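Local coordinates for protein 2-aminomuconic 6-semialdehyde dehydrogenase (Pseudomonas sp., PDB 7BZV) that probably oxidises 2-aminomuconic 6-semialdehyde with NAD+ in the meta-cleavage breakdown of 2-aminophenol, working as a tetramer, at residues E405-A410 / E434-G439. Residues are numbered along the deposited sequence; the frame is centred on the assembly and turned at random. Where two conformers were deposited one is given.
Sequences EVIRRA and ELMRVG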
ATOM      1  N   GLU B 405     -27.113 -24.751  -1.539  1.00 30.25           N
ATOM      2  CA  GLU B 405     -28.110 -24.711  -0.477  1.00 31.11           C
ATOM      3  C   GLU B 405     -27.529 -24.111   0.791  1.00 31.11           C
ATOM      4  O   GLU B 405     -28.157 -23.271   1.438  1.00 29.91           O
ATOM      5  CB  GLU B 405     -28.619 -26.139  -0.199  1.00 31.78           C
ATOM      6  CG  GLU B 405     -29.572 -26.270   0.977  1.00 34.14           C
ATOM      7  CD  GLU B 405     -29.576 -27.682   1.597  1.00 34.80           C
ATOM      8  OE1 GLU B 405     -29.034 -28.632   0.986  1.00 29.40           O
ATOM      9  OE2 GLU B 405     -30.133 -27.830   2.689  1.00 29.80           O
ATOM     10  N   VAL B 406     -26.334 -24.548   1.187  1.00 29.73           N
ATOM     11  CA  VAL B 406     -25.900 -24.157   2.523  1.00 25.62           C
ATOM     12  C   VAL B 406     -25.428 -22.700   2.514  1.00 28.15           C
ATOM     13  O   VAL B 406     -25.571 -21.992   3.517  1.00 24.58           O
ATOM     14  CB  VAL B 406     -24.832 -25.128   3.081  1.00 24.52           C
ATOM     15  CG1 VAL B 406     -23.510 -24.936   2.406  1.00 23.70           C
ATOM     16  CG2 VAL B 406     -24.706 -24.941   4.588  1.00 29.61           C
ATOM     17  N   ILE B 407     -24.910 -22.204   1.383  1.00 26.06           N
ATOM     18  CA  ILE B 407     -24.568 -20.778   1.307  1.00 26.24           C
ATOM     19  C   ILE B 407     -25.826 -19.938   1.506  1.00 25.01           C
ATOM     20  O   ILE B 407     -25.852 -18.994   2.310  1.00 29.04           O
ATOM     21  CB  ILE B 407     -23.862 -20.464  -0.030  1.00 25.89           C
ATOM     22  CG1 ILE B 407     -22.492 -21.135  -0.055  1.00 28.40           C
ATOM     23  CG2 ILE B 407     -23.763 -18.970  -0.273  1.00 26.40           C
ATOM     24  CD1 ILE B 407     -21.918 -21.363  -1.418  1.00 28.16           C
ATOM     25  N   ARG B 408     -26.902 -20.292   0.796  0.63 29.82           N
ATOM     26  CA  ARG B 408     -28.146 -19.539   0.918  0.63 28.73           C
ATOM     27  C   ARG B 408     -28.645 -19.562   2.357  0.63 29.02           C
ATOM     28  O   ARG B 408     -29.004 -18.525   2.919  0.63 26.97           O
ATOM     29  CB  ARG B 408     -29.209 -20.099  -0.039  0.63 31.50           C
ATOM     30  CG  ARG B 408     -30.637 -19.610   0.247  0.63 42.02           C
ATOM     31  CD  ARG B 408     -31.676 -20.224  -0.718  0.63 47.50           C
ATOM     32  NE  ARG B 408     -31.877 -21.668  -0.533  0.63 37.01           N
ATOM     33  CZ  ARG B 408     -32.470 -22.214   0.523  0.63 33.24           C
ATOM     34  NH1 ARG B 408     -32.933 -21.449   1.509  0.63 34.87           N
ATOM     35  NH2 ARG B 408     -32.599 -23.519   0.590  0.63 28.45           N
ATOM     36  N   ARG B 409     -28.641 -20.734   2.985  1.00 28.78           N
ATOM     37  CA  ARG B 409     -29.153 -20.819   4.344  1.00 27.05           C
ATOM     38  C   ARG B 409     -28.243 -20.117   5.339  1.00 32.62           C
ATOM     39  O   ARG B 409     -28.723 -19.506   6.302  1.00 25.04           O
ATOM     40  CB  ARG B 409     -29.348 -22.294   4.718  1.00 27.24           C
ATOM     41  CG  ARG B 409     -30.355 -23.028   3.803  1.00 37.07           C
ATOM     42  CD  ARG B 409     -30.407 -24.539   4.085  1.00 32.26           C
ATOM     43  NE  ARG B 409     -30.909 -24.825   5.430  1.00 31.05           N
ATOM     44  CZ  ARG B 409     -30.827 -26.021   6.013  1.00 38.25           C
ATOM     45  NH1 ARG B 409     -30.272 -27.044   5.369  1.00 28.04           N
ATOM     46  NH2 ARG B 409     -31.306 -26.199   7.235  1.00 31.20           N
ATOM     47  N   ALA B 410     -26.931 -20.219   5.152  1.00 28.93           N
ATOM     48  CA  ALA B 410     -26.011 -19.529   6.051  1.00 29.10           C
ATOM     49  C   ALA B 410     -26.222 -18.020   6.005  1.00 31.93           C
ATOM     50  O   ALA B 410     -26.179 -17.341   7.040  1.00 30.88           O
ATOM     51  CB  ALA B 410     -24.572 -19.874   5.672  1.00 29.22           C
ATOM     52  N   GLU B 434     -15.713 -17.088   0.981  1.00 23.97           N
ATOM     53  CA  GLU B 434     -15.805 -15.734   0.428  1.00 24.34           C
ATOM     54  C   GLU B 434     -17.240 -15.295   0.187  1.00 31.00           C
ATOM     55  O   GLU B 434     -17.499 -14.091   0.105  1.00 26.71           O
ATOM     56  CB  GLU B 434     -15.054 -15.608  -0.906  1.00 28.36           C
ATOM     57  CG  GLU B 434     -13.547 -15.543  -0.817  1.00 52.73           C
ATOM     58  CD  GLU B 434     -12.879 -15.590  -2.189  1.00 65.50           C
ATOM     59  OE1 GLU B 434     -11.869 -16.353  -2.343  1.00 30.25           O
ATOM     60  OE2 GLU B 434     -13.387 -14.884  -3.097  1.00 51.74           O
ATOM     61  N   LEU B 435     -18.159 -16.230  -0.018  1.00 25.71           N
ATOM     62  CA  LEU B 435     -19.549 -15.903  -0.268  1.00 26.57           C
ATOM     63  C   LEU B 435     -20.342 -15.715   1.011  1.00 28.17           C
ATOM     64  O   LEU B 435     -21.517 -15.365   0.935  1.00 24.40           O
ATOM     65  CB  LEU B 435     -20.174 -17.002  -1.129  1.00 24.78           C
ATOM     66  CG  LEU B 435     -19.712 -17.014  -2.594  1.00 30.07           C
ATOM     67  CD1 LEU B 435     -20.226 -18.281  -3.296  1.00 35.19           C
ATOM     68  CD2 LEU B 435     -20.145 -15.734  -3.335  1.00 37.13           C
ATOM     69  N   MET B 436     -19.757 -16.008   2.169  1.00 23.19           N
ATOM     70  CA  MET B 436     -20.414 -15.740   3.437  1.00 23.17           C
ATOM     71  C   MET B 436     -20.583 -14.236   3.577  1.00 30.02           C
ATOM     72  O   MET B 436     -19.610 -13.496   3.417  1.00 24.02           O
ATOM     73  CB  MET B 436     -19.575 -16.267   4.616  1.00 21.43           C
ATOM     74  CG  MET B 436     -19.370 -17.769   4.614  1.00 28.00           C
ATOM     75  SD  MET B 436     -20.930 -18.637   4.917  1.00 27.09           S
ATOM     76  CE  MET B 436     -21.484 -19.028   3.275  1.00 29.00           C
ATOM     77  N   ARG B 437     -21.785 -13.773   3.915  1.00 24.99           N
ATOM     78  CA  ARG B 437     -22.023 -12.323   4.012  1.00 22.43           C
ATOM     79  C   ARG B 437     -21.708 -11.880   5.436  1.00 27.10           C
ATOM     80  O   ARG B 437     -22.585 -11.639   6.272  1.00 23.96           O
ATOM     81  CB  ARG B 437     -23.452 -11.971   3.614  1.00 28.23           C
ATOM     82  CG  ARG B 437     -23.558 -10.523   3.037  1.00 44.76           C
ATOM     83  CD  ARG B 437     -24.972 -10.005   2.964  1.00 86.25           C
ATOM     84  NE  ARG B 437     -25.594  -9.937   4.282  1.00119.12           N
ATOM     85  CZ  ARG B 437     -25.824  -8.813   4.955  1.00118.24           C
ATOM     86  NH1 ARG B 437     -25.484  -7.634   4.437  1.00116.65           N
ATOM     87  NH2 ARG B 437     -26.396  -8.872   6.152  1.00110.78           N
ATOM     88  N   VAL B 438     -20.416 -11.813   5.740  1.00 22.42           N
ATOM     89  CA  VAL B 438     -19.962 -11.611   7.106  1.00 19.68           C
ATOM     90  C   VAL B 438     -18.698 -10.769   7.061  1.00 21.78           C
ATOM     91  O   VAL B 438     -18.073 -10.609   6.006  1.00 24.31           O
ATOM     92  CB  VAL B 438     -19.696 -12.954   7.827  1.00 27.33           C
ATOM     93  CG1 VAL B 438     -20.980 -13.820   7.866  1.00 29.77           C
ATOM     94  CG2 VAL B 438     -18.550 -13.659   7.159  1.00 25.53           C
ATOM     95  N   GLY B 439     -18.304 -10.247   8.223  1.00 24.37           N
ATOM     96  CA  GLY B 439     -17.048  -9.530   8.308  1.00 27.63           C
ATOM     97  C   GLY B 439     -15.843 -10.436   8.422  1.00 21.32           C
ATOM     98  O   GLY B 439     -14.748 -10.073   7.963  1.00 25.36           O
TER
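I407 and M436 mark the closest backbone approach, 6.9 Å between their CA atoms, where helix 403-411 meets the chain leaving helix 426-435 beside the seven-stranded sheet of the catalytic domain of the aldehyde dehydrogenase fold. After L435 the backbone becomes extended at M436 (psi 131°) and makes an inverse gamma turn centred on R437, closed by a weak V438 N to M436 O bond, before strand 440-443. No hydrogen bond directly joins the two segments; N411, next along the chain from A410, bridges them by bonding L435 O and R437 N. The direct contact is apolar. I407 suits the helix face because its branched chain reaches two partners: CD1 meets CD1 of the exposed L435 at 4.0 Å, while CG1 lies 4.1 Å from M436 CE. M436 is buried, and its flexible unbranched chain suits this place: bent at chi2 (-68°) and chi3 (96°), it brings its end nearer the helix and also packs on A419 and I421 of strand 418-422. A410, small enough to fit between the thioether and the sheet, also touches A259 of strand 258-262. On the helix, R409 NH1 forms a salt bridge with E405 OE2 at 2.8 Å, meeting the oxygen on its anti side. Across the contact, the methyl of A410 receives the thioether end, CB lying 3.9 Å from M436 SD and 4.0 Å from M436 CE.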